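Local coordinates for protein ribonuclease VapC (Klebsiella pneumoniae, PDB 7BY3) that probably cleaves RNA as the magnesium-dependent PIN-domain toxin of a VapC-type toxin-antitoxin system, at residues F8-L13 with L38-E43; E103-N108 with G117-Y122; K85-D90 with T109-G114; E75-L80 with I93-Q98; P31-I36 with T63-N68. One frame throughout, in Å; residues are numbered along the deposited sequence.

In the fold
The five contacts lie within one compact PIN domain. Contact 2 joins strands 103-105 and 118-119 at one margin of the parallel sheet and contact 5 joins strands 35-37 and 65-67 at the other; their centres are about 15 Å apart. Strand 6-8 links the two pairs by backbone hydrogen bonds. Contact 1, about 11 Å from contact 5 by centres, pairs the helices that follow strands 6-8 and 35-37. Contacts 3 and 4 share helix 88-99, whose I93 packs on contacts 1 and 2 and whose T96 touches contact 5. Along the chain, contacts 1 and 5 interleave, as do 3 with both 2 and 4. The fold brings the side chains of D9 and D90 within about 5 Å, at the predicted magnesium site.

Contact 1: residues F8-L13 with L38-E43; sequences FDTNIL and LITWME
T10 and T40 meet through their hydroxyls: the two OG1 atoms are 2.9 Å apart in a hydrogen bond that either could donate. Both hydroxyls lie anti to their own carbonyl carbons (chi1 -50° in T10, -67° in T40), and the side chains run past each other in opposite directions. A second polar link goes through water, which donates to F8 O and lies 2.9 Å from T40 OG1, tying the end of strand 6-8 to helix 38-50. At the start of helix 10-17, T10 N donates to D9 OD1 at 2.6 Å, reaching the oxygen from above the carboxylate plane. This is the PIN arrangement in which an acid ends the first strand, and D9 is predicted to bind magnesium; its OD2 is hydrogen-bonded to T106. Apolar contacts flank the hydroxyl pair. L13 CD1 meets T40 CG2 at 3.6 Å, the two side chains crossing at about a right angle. T10 CG2 lies anti to its backbone N and rests against E43 CB at 3.8 Å, also crosswise. Beyond CG the E43 chain is extended, and OE2 forms a salt bridge with a basic side chain of the chain of another protein.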
# COMPACT_ATOMS: atom_id res chain seq x y z
N PHE B 8 -5.32 -12.84 7.71
CA PHE B 8 -4.22 -13.79 7.59
C PHE B 8 -2.97 -13.18 6.97
O PHE B 8 -3.03 -12.56 5.91
CB PHE B 8 -4.67 -15.01 6.78
CG PHE B 8 -5.53 -15.96 7.56
CD1 PHE B 8 -6.91 -15.81 7.56
CD2 PHE B 8 -4.97 -16.99 8.29
CE1 PHE B 8 -7.71 -16.68 8.28
CE2 PHE B 8 -5.76 -17.86 9.01
CZ PHE B 8 -7.13 -17.70 9.01
N ASP B 9 -1.84 -13.36 7.64
CA ASP B 9 -0.55 -12.86 7.17
C ASP B 9 -0.05 -13.68 5.99
O ASP B 9 -0.50 -14.81 5.77
CB ASP B 9 0.47 -12.87 8.31
CG ASP B 9 1.67 -11.98 8.03
OD1 ASP B 9 1.68 -11.30 6.99
OD2 ASP B 9 2.60 -11.96 8.86
N THR B 10 0.87 -13.10 5.23
CA THR B 10 1.36 -13.69 3.99
C THR B 10 1.90 -15.11 4.14
O THR B 10 1.66 -15.96 3.29
CB THR B 10 2.47 -12.80 3.37
OG1 THR B 10 2.02 -11.44 3.30
CG2 THR B 10 2.82 -13.28 1.97
N ASN B 11 2.64 -15.36 5.22
CA ASN B 11 3.30 -16.65 5.41
C ASN B 11 2.34 -17.83 5.49
O ASN B 11 2.70 -18.96 5.15
CB ASN B 11 4.18 -16.61 6.66
CG ASN B 11 3.42 -16.17 7.90
OD1 ASN B 11 3.45 -15.00 8.28
ND2 ASN B 11 2.74 -17.12 8.54
N ILE B 12 1.11 -17.58 5.93
CA ILE B 12 0.11 -18.64 6.05
C ILE B 12 -0.45 -19.02 4.69
O ILE B 12 -0.59 -20.21 4.38
CB ILE B 12 -1.03 -18.22 6.98
CG1 ILE B 12 -0.50 -18.00 8.39
CG2 ILE B 12 -2.13 -19.27 6.99
CD1 ILE B 12 -1.56 -17.66 9.38
N LEU B 13 -0.76 -18.02 3.87
CA LEU B 13 -1.24 -18.26 2.51
C LEU B 13 -0.19 -19.00 1.69
O LEU B 13 -0.51 -19.94 0.96
CB LEU B 13 -1.62 -16.95 1.83
CG LEU B 13 -2.96 -16.32 2.20
CD1 LEU B 13 -3.20 -15.07 1.39
CD2 LEU B 13 -4.09 -17.31 1.98
N LEU B 38 -3.72 -5.91 0.97
CA LEU B 38 -3.27 -5.82 -0.41
C LEU B 38 -1.79 -6.17 -0.52
O LEU B 38 -1.33 -6.69 -1.54
CB LEU B 38 -3.53 -4.42 -0.97
CG LEU B 38 -3.48 -4.24 -2.49
CD1 LEU B 38 -4.28 -5.32 -3.21
CD2 LEU B 38 -3.97 -2.85 -2.87
N ILE B 39 -1.04 -5.89 0.55
CA ILE B 39 0.37 -6.24 0.63
C ILE B 39 0.56 -7.75 0.49
O ILE B 39 1.47 -8.21 -0.19
CB ILE B 39 0.99 -5.76 1.96
CG1 ILE B 39 1.05 -4.23 1.99
CG2 ILE B 39 2.37 -6.36 2.16
CD1 ILE B 39 2.05 -3.68 2.97
N THR B 40 -0.31 -8.50 1.15
CA THR B 40 -0.27 -9.95 1.10
C THR B 40 -0.65 -10.46 -0.29
O THR B 40 -0.02 -11.38 -0.81
CB THR B 40 -1.19 -10.58 2.16
OG1 THR B 40 -0.67 -10.30 3.47
CG2 THR B 40 -1.26 -12.09 1.99
N TRP B 41 -1.67 -9.85 -0.89
CA TRP B 41 -2.11 -10.22 -2.23
C TRP B 41 -0.95 -10.14 -3.23
O TRP B 41 -0.75 -11.05 -4.03
CB TRP B 41 -3.27 -9.32 -2.69
CG TRP B 41 -3.94 -9.79 -3.97
CD1 TRP B 41 -5.03 -10.60 -4.06
CD2 TRP B 41 -3.55 -9.46 -5.31
NE1 TRP B 41 -5.35 -10.81 -5.38
CE2 TRP B 41 -4.46 -10.12 -6.17
CE3 TRP B 41 -2.54 -8.68 -5.87
CZ2 TRP B 41 -4.38 -10.02 -7.56
CZ3 TRP B 41 -2.46 -8.59 -7.25
CH2 TRP B 41 -3.38 -9.25 -8.08
N MET B 42 -0.19 -9.05 -3.16
CA MET B 42 0.93 -8.84 -4.07
C MET B 42 2.06 -9.85 -3.87
O MET B 42 2.60 -10.39 -4.83
CB MET B 42 1.48 -7.42 -3.92
CG MET B 42 0.54 -6.33 -4.40
SD MET B 42 1.31 -4.71 -4.42
CE MET B 42 0.78 -4.06 -2.84
N GLU B 43 2.42 -10.10 -2.61
CA GLU B 43 3.51 -11.02 -2.30
C GLU B 43 3.16 -12.47 -2.62
O GLU B 43 4.04 -13.28 -2.91
CB GLU B 43 3.93 -10.90 -0.83
CG GLU B 43 4.60 -9.59 -0.48
CD GLU B 43 5.46 -9.68 0.78
OE1 GLU B 43 5.90 -10.80 1.11
OE2 GLU B 43 5.70 -8.64 1.42
O HOH W 1 -2.72 -9.64 5.37

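Contact 2: residues E103-N108 with G117-Y122; sequences ELITRN and GVVTPY
R107 and Y122 bring two flat groups together, their planes 57° apart. Over one face of the Y122 ring lies R107 CG, 4.1 Å from the ring centroid in a CH-pi contact displaced toward the rim. The guanidinium uses its edge instead, with Y122 CE1 near its plane and 3.2 Å from R107 NE. A bend at chi3 (-73°) turns the arginine past the ring; R107 NH1 forms a salt bridge and Y122 OH a hydrogen bond with D15 OD2. Earlier in both segments the backbones pair in parallel, L104 opposite V118 and I105 opposite V119. L104 N donates to G117 O at 2.8 Å, V119 N to L104 O at 2.7 Å, and T106 N to V119 O at 3.1 Å. On the face of I105, its CG2 packs on P121 CG at 3.5 Å. T106 CG2 touches V118 CG1, while T106 OG1 accepts from N108 N at 3.0 Å, an ST turn. These strands belong to the beta-alpha-beta unit in which helix 109-112 connects them. F112 of that helix and L94 of helix 88-99 cover L104 and V118, I12 of helix 10-17 touches I105 and P121, and strand 6-8 pairs with the other edge of strand 103-105.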
# COMPACT_ATOMS: atom_id res chain seq x y z
N GLU B 103 -8.44 -10.39 14.11
CA GLU B 103 -7.31 -11.08 14.71
C GLU B 103 -6.24 -11.27 13.65
O GLU B 103 -6.54 -11.69 12.53
CB GLU B 103 -7.73 -12.43 15.29
CG GLU B 103 -6.65 -13.12 16.10
CD GLU B 103 -6.52 -12.56 17.50
OE1 GLU B 103 -7.52 -12.01 18.01
OE2 GLU B 103 -5.43 -12.66 18.09
N LEU B 104 -5.00 -10.95 13.99
CA LEU B 104 -3.89 -11.16 13.06
C LEU B 104 -3.30 -12.54 13.29
O LEU B 104 -2.76 -12.83 14.36
CB LEU B 104 -2.82 -10.08 13.22
CG LEU B 104 -1.61 -10.21 12.29
CD1 LEU B 104 -2.06 -10.33 10.84
CD2 LEU B 104 -0.67 -9.04 12.46
N ILE B 105 -3.41 -13.40 12.29
CA ILE B 105 -2.87 -14.74 12.40
C ILE B 105 -1.60 -14.82 11.57
O ILE B 105 -1.61 -14.63 10.36
CB ILE B 105 -3.87 -15.82 11.94
CG1 ILE B 105 -5.23 -15.57 12.58
CG2 ILE B 105 -3.40 -17.19 12.33
CD1 ILE B 105 -6.19 -14.86 11.68
N THR B 106 -0.49 -15.09 12.25
CA THR B 106 0.82 -15.10 11.62
C THR B 106 1.72 -16.12 12.31
O THR B 106 1.55 -16.41 13.49
CB THR B 106 1.49 -13.71 11.67
OG1 THR B 106 2.82 -13.79 11.15
CG2 THR B 106 1.54 -13.19 13.11
N ARG B 107 2.67 -16.66 11.56
CA ARG B 107 3.65 -17.56 12.14
C ARG B 107 4.81 -16.80 12.76
O ARG B 107 5.71 -17.41 13.34
CB ARG B 107 4.19 -18.53 11.09
CG ARG B 107 3.71 -19.95 11.25
CD ARG B 107 4.44 -20.89 10.31
NE ARG B 107 4.00 -20.71 8.93
CZ ARG B 107 4.66 -19.98 8.03
NH1 ARG B 107 4.19 -19.86 6.80
NH2 ARG B 107 5.79 -19.39 8.37
N ASN B 108 4.79 -15.48 12.66
CA ASN B 108 5.94 -14.70 13.09
C ASN B 108 5.79 -14.30 14.55
O ASN B 108 5.08 -13.36 14.89
CB ASN B 108 6.08 -13.47 12.18
CG ASN B 108 7.34 -12.67 12.45
OD1 ASN B 108 8.20 -13.08 13.23
ND2 ASN B 108 7.45 -11.52 11.80
N GLY B 117 -4.16 -8.99 20.01
CA GLY B 117 -4.93 -9.25 18.81
C GLY B 117 -4.18 -10.03 17.75
O GLY B 117 -4.57 -10.04 16.59
N VAL B 118 -3.09 -10.69 18.15
CA VAL B 118 -2.30 -11.50 17.23
C VAL B 118 -2.24 -12.95 17.70
O VAL B 118 -1.98 -13.22 18.87
CB VAL B 118 -0.87 -10.95 17.09
CG1 VAL B 118 -0.09 -11.76 16.06
CG2 VAL B 118 -0.89 -9.48 16.71
N VAL B 119 -2.47 -13.89 16.79
CA VAL B 119 -2.46 -15.31 17.13
C VAL B 119 -1.37 -16.07 16.38
O VAL B 119 -1.27 -15.97 15.16
CB VAL B 119 -3.84 -15.96 16.83
CG1 VAL B 119 -3.71 -17.46 16.64
CG2 VAL B 119 -4.82 -15.67 17.95
N THR B 120 -0.55 -16.84 17.10
CA THR B 120 0.39 -17.71 16.41
C THR B 120 -0.21 -19.13 16.32
O THR B 120 -0.32 -19.84 17.32
CB THR B 120 1.78 -17.71 17.11
OG1 THR B 120 2.67 -18.59 16.41
CG2 THR B 120 1.69 -18.10 18.58
N PRO B 121 -0.65 -19.51 15.11
CA PRO B 121 -1.31 -20.80 14.90
C PRO B 121 -0.40 -22.02 14.99
O PRO B 121 -0.77 -22.99 15.65
CB PRO B 121 -1.88 -20.66 13.48
CG PRO B 121 -0.97 -19.70 12.81
CD PRO B 121 -0.53 -18.73 13.87
N TYR B 122 0.79 -21.97 14.38
CA TYR B 122 1.63 -23.17 14.29
C TYR B 122 3.12 -22.85 14.12
O TYR B 122 3.52 -21.69 14.17
CB TYR B 122 1.14 -24.08 13.15
CG TYR B 122 1.02 -23.43 11.79
CD1 TYR B 122 2.02 -23.56 10.84
CD2 TYR B 122 -0.10 -22.69 11.44
CE1 TYR B 122 1.91 -22.98 9.59
CE2 TYR B 122 -0.22 -22.10 10.20
CZ TYR B 122 0.79 -22.24 9.28
OH TYR B 122 0.67 -21.66 8.04

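Contact 3: residues K85-D90 with T109-G114; sequences KLKLPD and TKDFAG
L86 and D111 mark the closest backbone approach, their CA atoms 6.8 Å apart, where the turn leading into helix 88-99 passes the short, irregular helical turn 109-112; no backbone hydrogen bond crosses. The ionic part is a salt bridge from K87 NZ to D111 OD2 at 2.9 Å. The lysine reaches it by an extended chain that bends at its last torsion (chi4 67°) and crosses the aspartate at about a right angle. D111 OD2 also accepts a hydrogen bond from N108 ND2, while OD1 receives one from a water at 2.8 Å that donates to K85 O as well. D90 OD2 comes within 3.2 Å of D111 OD2; the two are acceptors with no hydrogen bond between them, and their carboxylate planes are 60° apart. D90 OD1 is held by a salt bridge to a basic side chain of the chain of another protein. The F112 ring makes the rest of the contact: L86 CD2 lies over one face, 4.4 Å from CE1, and D90 O approaches the ring edge, 3.8 Å from CZ. Such a gathering of carboxylates is characteristic of the PIN-domain acidic pocket; D90 is predicted to bind magnesium there, its side chain about 5 Å from that of D9, with D111 beside them.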
# COMPACT_ATOMS: atom_id res chain seq x y z
N LYS B 85 8.52 -1.44 17.13
CA LYS B 85 9.78 -1.61 16.39
C LYS B 85 9.60 -2.60 15.25
O LYS B 85 10.35 -3.57 15.13
CB LYS B 85 10.91 -2.05 17.31
CG LYS B 85 11.11 -1.14 18.50
CD LYS B 85 12.52 -1.24 19.04
CE LYS B 85 12.59 -0.66 20.43
NZ LYS B 85 13.70 0.32 20.57
N LEU B 86 8.61 -2.34 14.41
CA LEU B 86 8.21 -3.28 13.38
C LEU B 86 8.74 -2.87 12.02
O LEU B 86 9.04 -1.71 11.79
CB LEU B 86 6.69 -3.39 13.31
CG LEU B 86 5.99 -4.21 14.39
CD1 LEU B 86 4.51 -3.92 14.33
CD2 LEU B 86 6.25 -5.69 14.17
N LYS B 87 8.94 -3.86 11.16
CA LYS B 87 9.18 -3.60 9.75
C LYS B 87 7.92 -2.98 9.15
O LYS B 87 6.82 -3.34 9.56
CB LYS B 87 9.55 -4.89 9.05
CG LYS B 87 10.71 -5.62 9.68
CD LYS B 87 11.23 -6.78 8.82
CE LYS B 87 12.12 -7.75 9.57
NZ LYS B 87 11.43 -8.55 10.65
N LEU B 88 8.07 -2.06 8.20
CA LEU B 88 6.92 -1.32 7.66
C LEU B 88 5.78 -2.18 7.10
O LEU B 88 4.61 -1.91 7.40
CB LEU B 88 7.37 -0.33 6.56
CG LEU B 88 6.23 0.49 5.93
CD1 LEU B 88 5.48 1.30 6.97
CD2 LEU B 88 6.70 1.40 4.79
N PRO B 89 6.08 -3.22 6.30
CA PRO B 89 4.97 -4.06 5.84
C PRO B 89 4.31 -4.83 6.97
O PRO B 89 3.11 -5.09 6.91
CB PRO B 89 5.65 -5.02 4.85
CG PRO B 89 7.03 -5.08 5.29
CD PRO B 89 7.37 -3.71 5.80
N ASP B 90 5.09 -5.19 7.99
CA ASP B 90 4.55 -5.81 9.20
C ASP B 90 3.57 -4.84 9.87
O ASP B 90 2.49 -5.24 10.29
CB ASP B 90 5.67 -6.18 10.18
CG ASP B 90 6.28 -7.54 9.88
OD1 ASP B 90 5.63 -8.35 9.18
OD2 ASP B 90 7.41 -7.79 10.34
N THR B 109 6.50 -15.03 15.41
CA THR B 109 6.53 -14.78 16.85
C THR B 109 7.58 -13.76 17.22
O THR B 109 7.39 -12.96 18.13
CB THR B 109 6.78 -16.08 17.63
OG1 THR B 109 8.06 -16.61 17.28
CG2 THR B 109 5.70 -17.10 17.32
N LYS B 110 8.70 -13.81 16.50
CA LYS B 110 9.85 -12.96 16.76
C LYS B 110 9.46 -11.49 16.78
O LYS B 110 9.82 -10.75 17.69
CB LYS B 110 10.93 -13.22 15.71
CG LYS B 110 12.25 -12.52 15.97
CD LYS B 110 13.30 -12.95 14.96
CE LYS B 110 14.46 -11.98 14.92
NZ LYS B 110 14.05 -10.60 15.32
N ASP B 111 8.72 -11.08 15.76
CA ASP B 111 8.24 -9.71 15.66
C ASP B 111 6.97 -9.42 16.46
O ASP B 111 6.84 -8.35 17.05
CB ASP B 111 8.02 -9.35 14.19
CG ASP B 111 9.30 -9.35 13.38
OD1 ASP B 111 10.37 -9.05 13.95
OD2 ASP B 111 9.25 -9.67 12.17
N PHE B 112 6.02 -10.36 16.46
CA PHE B 112 4.67 -10.07 16.95
C PHE B 112 4.30 -10.50 18.38
O PHE B 112 3.19 -10.23 18.82
CB PHE B 112 3.65 -10.67 15.99
CG PHE B 112 3.38 -9.80 14.80
CD1 PHE B 112 2.63 -8.64 14.94
CD2 PHE B 112 3.87 -10.13 13.55
CE1 PHE B 112 2.37 -7.84 13.85
CE2 PHE B 112 3.61 -9.33 12.46
CZ PHE B 112 2.86 -8.18 12.61
N ALA B 113 5.21 -11.15 19.10
CA ALA B 113 4.88 -11.58 20.46
C ALA B 113 4.74 -10.39 21.40
O ALA B 113 5.54 -9.46 21.37
CB ALA B 113 5.94 -12.54 20.98
N GLY B 114 3.71 -10.42 22.24
CA GLY B 114 3.44 -9.33 23.15
C GLY B 114 2.49 -8.30 22.56
O GLY B 114 2.07 -7.36 23.23
O HOH W 2 11.07 -6.34 13.67

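Contact 4: residues E75-L80 with I93-Q98; sequences ERSVAL and ILATAQ
R76, S77 and L80 of helix 71-83 face A95 and Q98 of helix 88-99, the short segments crossing at 121° with their axes 8.3 Å apart at the closest. A95 sits at the crossing, and its small CB is met from two directions. R76 CG lies over it at 3.6 Å, and S77 OG comes up at 3.3 Å while remaining hydrogen-bonded to I73 O of its own helix. L80 reaches across to the other helix: CD1 meets the A95 backbone N at 3.5 Å and the L94 side chain at CG, 3.8 Å away. Its second branch, CD2, touches Q98 NE2 at 3.7 Å, with the two side chains coming from opposite directions. R76 instead lies across Q98 at about a right angle. Its CG is anti to the backbone N (chi1 178°), and two successive bends fold the chain back so that an edge of the guanidinium faces the amide oxygen, with the planes 63° apart. R76 NH1 is modelled 2.4 Å from Q98 OE1, too short for its geometry to be trusted in detail. L99 also packs on R76, and L94 carries the packing on to L104 of the sheet. The chemistry is thus divided: alanine, leucine and a locally satisfied serine make a close, buried helix crossing, while R76 and Q98, partly exposed, meet at its margin in a polar contact whose detail is doubtful.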
# COMPACT_ATOMS: atom_id res chain seq x y z
N GLU B 75 -1.67 5.86 8.51
CA GLU B 75 -1.54 6.64 9.73
C GLU B 75 -1.19 5.74 10.91
O GLU B 75 -0.25 6.01 11.66
CB GLU B 75 -2.83 7.41 10.03
CG GLU B 75 -2.61 8.70 10.78
CD GLU B 75 -1.90 9.73 9.93
OE1 GLU B 75 -2.48 10.16 8.91
OE2 GLU B 75 -0.77 10.10 10.28
N ARG B 76 -1.95 4.67 11.07
CA ARG B 76 -1.72 3.71 12.14
C ARG B 76 -0.41 2.97 11.93
O ARG B 76 0.29 2.65 12.89
CB ARG B 76 -2.88 2.71 12.22
CG ARG B 76 -2.71 1.63 13.27
CD ARG B 76 -2.67 2.21 14.67
NE ARG B 76 -3.91 2.89 15.01
CZ ARG B 76 -5.01 2.27 15.41
NH1 ARG B 76 -5.04 0.95 15.53
NH2 ARG B 76 -6.10 2.98 15.70
N SER B 77 -0.07 2.71 10.67
CA SER B 77 1.12 1.96 10.32
C SER B 77 2.40 2.64 10.80
O SER B 77 3.30 1.98 11.32
CB SER B 77 1.19 1.74 8.81
OG SER B 77 0.08 0.99 8.36
N VAL B 78 2.47 3.95 10.62
CA VAL B 78 3.63 4.73 11.05
C VAL B 78 3.78 4.67 12.57
O VAL B 78 4.89 4.53 13.10
CB VAL B 78 3.53 6.20 10.60
CG1 VAL B 78 4.65 7.03 11.20
CG2 VAL B 78 3.55 6.29 9.08
N ALA B 79 2.65 4.76 13.26
CA ALA B 79 2.63 4.72 14.72
C ALA B 79 3.02 3.35 15.26
O ALA B 79 3.79 3.24 16.21
CB ALA B 79 1.26 5.13 15.23
N LEU B 80 2.48 2.30 14.65
CA LEU B 80 2.75 0.93 15.09
C LEU B 80 4.20 0.55 14.89
O LEU B 80 4.75 -0.27 15.63
CB LEU B 80 1.87 -0.07 14.33
CG LEU B 80 0.42 -0.16 14.77
CD1 LEU B 80 -0.31 -1.14 13.87
CD2 LEU B 80 0.34 -0.60 16.21
N ILE B 93 0.20 -4.46 7.86
CA ILE B 93 -0.69 -5.61 8.02
C ILE B 93 -1.32 -5.61 9.42
O ILE B 93 -2.49 -5.96 9.58
CB ILE B 93 0.07 -6.93 7.76
CG1 ILE B 93 0.32 -7.10 6.26
CG2 ILE B 93 -0.71 -8.12 8.27
CD1 ILE B 93 1.20 -8.26 5.90
N LEU B 94 -0.54 -5.21 10.42
CA LEU B 94 -1.06 -5.10 11.78
C LEU B 94 -2.03 -3.93 11.90
O LEU B 94 -3.04 -4.02 12.61
CB LEU B 94 0.09 -4.94 12.78
CG LEU B 94 -0.30 -4.87 14.26
CD1 LEU B 94 -1.14 -6.07 14.66
CD2 LEU B 94 0.93 -4.76 15.14
N ALA B 95 -1.74 -2.83 11.21
CA ALA B 95 -2.61 -1.66 11.20
C ALA B 95 -3.95 -1.98 10.54
O ALA B 95 -5.00 -1.52 10.99
CB ALA B 95 -1.94 -0.50 10.48
N THR B 96 -3.89 -2.78 9.48
CA THR B 96 -5.08 -3.20 8.77
C THR B 96 -5.98 -4.05 9.67
O THR B 96 -7.20 -3.88 9.67
CB THR B 96 -4.71 -4.00 7.50
OG1 THR B 96 -4.00 -3.15 6.60
CG2 THR B 96 -5.95 -4.54 6.82
N ALA B 97 -5.37 -4.93 10.45
CA ALA B 97 -6.12 -5.79 11.36
C ALA B 97 -6.80 -4.99 12.46
O ALA B 97 -7.98 -5.18 12.75
CB ALA B 97 -5.20 -6.84 11.97
N GLN B 98 -6.05 -4.08 13.07
CA GLN B 98 -6.56 -3.25 14.16
C GLN B 98 -7.76 -2.41 13.73
O GLN B 98 -8.79 -2.40 14.40
CB GLN B 98 -5.47 -2.32 14.70
CG GLN B 98 -4.33 -3.03 15.40
CD GLN B 98 -3.49 -2.07 16.22
OE1 GLN B 98 -3.59 -0.86 16.07
NE2 GLN B 98 -2.65 -2.62 17.08

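Contact 5: residues P31-I36 with T63-N68; sequences PPQNAI and TFNIIN
I36 has the most surface buried here, packed against F64 and I66. Its CG1 takes the crowded position between the backbone N and the carbonyl carbon (chi1 54°), which sets it against F64 CB at 3.9 Å and I66 CG1 at 4.2 Å. Both polar backbone atoms of I36 turn to strand 65-67: N donates to N65 O at 2.9 Å, and O accepts from I67 N at 3.0 Å. This is parallel pairing, A35 opposite N65 and I36 opposite I66, with helices 38-50 and 54-61 in the connection between the strands. On its other edge A35 bonds to A6 and F8, so strand 35-37 joins this pair to the rest of the parallel PIN sheet. F64 stands across I36 at about a right angle, with A35 N near the plane of its ring at the edge; L13 of helix 10-17 touches both I36 and F64. N65 N donates to N34 O at 2.8 Å. The N65 side chain lies on the face of A35, where the CB atoms of A35 and N65 are 3.9 Å apart. Q33 crosses N65 at about a right angle, the amide planes 22° apart; Q33 OE1 lies 3.5 Å from N65 CB, and Q33 NE2 makes a weak 3.4 Å hydrogen bond to T63 O.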
# COMPACT_ATOMS: atom_id res chain seq x y z
N PRO B 31 -14.01 -18.29 10.97
CA PRO B 31 -15.18 -18.15 10.10
C PRO B 31 -14.93 -17.27 8.88
O PRO B 31 -14.39 -16.17 9.02
CB PRO B 31 -16.23 -17.52 11.02
CG PRO B 31 -15.42 -16.74 12.01
CD PRO B 31 -14.18 -17.56 12.24
N PRO B 32 -15.34 -17.74 7.69
CA PRO B 32 -15.36 -16.91 6.48
C PRO B 32 -16.43 -15.84 6.62
O PRO B 32 -17.38 -16.06 7.36
CB PRO B 32 -15.70 -17.91 5.37
CG PRO B 32 -16.41 -19.02 6.07
CD PRO B 32 -15.76 -19.13 7.42
N GLN B 33 -16.30 -14.70 5.94
CA GLN B 33 -15.19 -14.40 5.04
C GLN B 33 -14.00 -13.84 5.81
O GLN B 33 -14.15 -12.92 6.61
CB GLN B 33 -15.64 -13.41 3.97
CG GLN B 33 -14.59 -12.98 2.97
CD GLN B 33 -15.07 -11.83 2.09
OE1 GLN B 33 -15.57 -10.82 2.58
NE2 GLN B 33 -14.92 -12.00 0.78
N ASN B 34 -12.82 -14.40 5.58
CA ASN B 34 -11.62 -13.89 6.23
C ASN B 34 -10.92 -12.88 5.33
O ASN B 34 -11.33 -12.66 4.19
CB ASN B 34 -10.68 -15.03 6.59
CG ASN B 34 -11.22 -15.88 7.72
OD1 ASN B 34 -11.77 -15.37 8.70
ND2 ASN B 34 -11.07 -17.20 7.60
N ALA B 35 -9.85 -12.27 5.84
CA ALA B 35 -9.26 -11.13 5.16
C ALA B 35 -7.75 -11.21 4.99
O ALA B 35 -7.06 -11.90 5.74
CB ALA B 35 -9.62 -9.85 5.90
N ILE B 36 -7.26 -10.51 3.98
CA ILE B 36 -5.83 -10.28 3.79
C ILE B 36 -5.60 -8.84 3.34
O ILE B 36 -6.50 -8.21 2.78
CB ILE B 36 -5.21 -11.24 2.75
CG1 ILE B 36 -5.96 -11.16 1.43
CG2 ILE B 36 -5.17 -12.66 3.27
CD1 ILE B 36 -5.27 -11.88 0.30
N THR B 63 -11.53 -14.86 -2.83
CA THR B 63 -12.51 -15.30 -1.85
C THR B 63 -12.26 -14.66 -0.49
O THR B 63 -13.04 -14.82 0.45
CB THR B 63 -12.51 -16.83 -1.70
OG1 THR B 63 -11.31 -17.25 -1.04
CG2 THR B 63 -12.59 -17.50 -3.07
N PHE B 64 -11.14 -13.95 -0.39
CA PHE B 64 -10.79 -13.20 0.82
C PHE B 64 -11.27 -11.77 0.71
O PHE B 64 -11.27 -11.19 -0.38
CB PHE B 64 -9.28 -13.22 1.05
CG PHE B 64 -8.74 -14.53 1.52
CD1 PHE B 64 -8.44 -15.53 0.61
CD2 PHE B 64 -8.52 -14.76 2.86
CE1 PHE B 64 -7.93 -16.74 1.04
CE2 PHE B 64 -8.01 -15.96 3.30
CZ PHE B 64 -7.72 -16.96 2.39
N ASN B 65 -11.69 -11.19 1.83
CA ASN B 65 -11.82 -9.74 1.88
C ASN B 65 -10.43 -9.17 1.68
O ASN B 65 -9.51 -9.48 2.44
CB ASN B 65 -12.43 -9.29 3.20
CG ASN B 65 -12.51 -7.78 3.32
OD1 ASN B 65 -12.46 -7.06 2.32
ND2 ASN B 65 -12.65 -7.29 4.55
N ILE B 66 -10.26 -8.34 0.67
CA ILE B 66 -8.94 -7.81 0.36
C ILE B 66 -8.92 -6.32 0.65
O ILE B 66 -9.57 -5.53 -0.02
CB ILE B 66 -8.54 -8.08 -1.10
CG1 ILE B 66 -8.57 -9.58 -1.39
CG2 ILE B 66 -7.16 -7.51 -1.39
CD1 ILE B 66 -8.31 -9.94 -2.83
N ILE B 67 -8.17 -5.95 1.68
CA ILE B 67 -8.21 -4.60 2.21
C ILE B 67 -7.06 -3.74 1.67
O ILE B 67 -5.89 -4.03 1.90
CB ILE B 67 -8.17 -4.61 3.74
CG1 ILE B 67 -9.21 -5.60 4.28
CG2 ILE B 67 -8.41 -3.22 4.29
CD1 ILE B 67 -9.30 -5.65 5.79
N ASN B 68 -7.43 -2.68 0.96
CA ASN B 68 -6.45 -1.75 0.40
C ASN B 68 -5.78 -0.91 1.48
O ASN B 68 -6.31 -0.77 2.58
CB ASN B 68 -7.12 -0.82 -0.62
CG ASN B 68 -7.86 -1.57 -1.71
OD1 ASN B 68 -7.43 -2.64 -2.15
ND2 ASN B 68 -8.97 -1.01 -2.16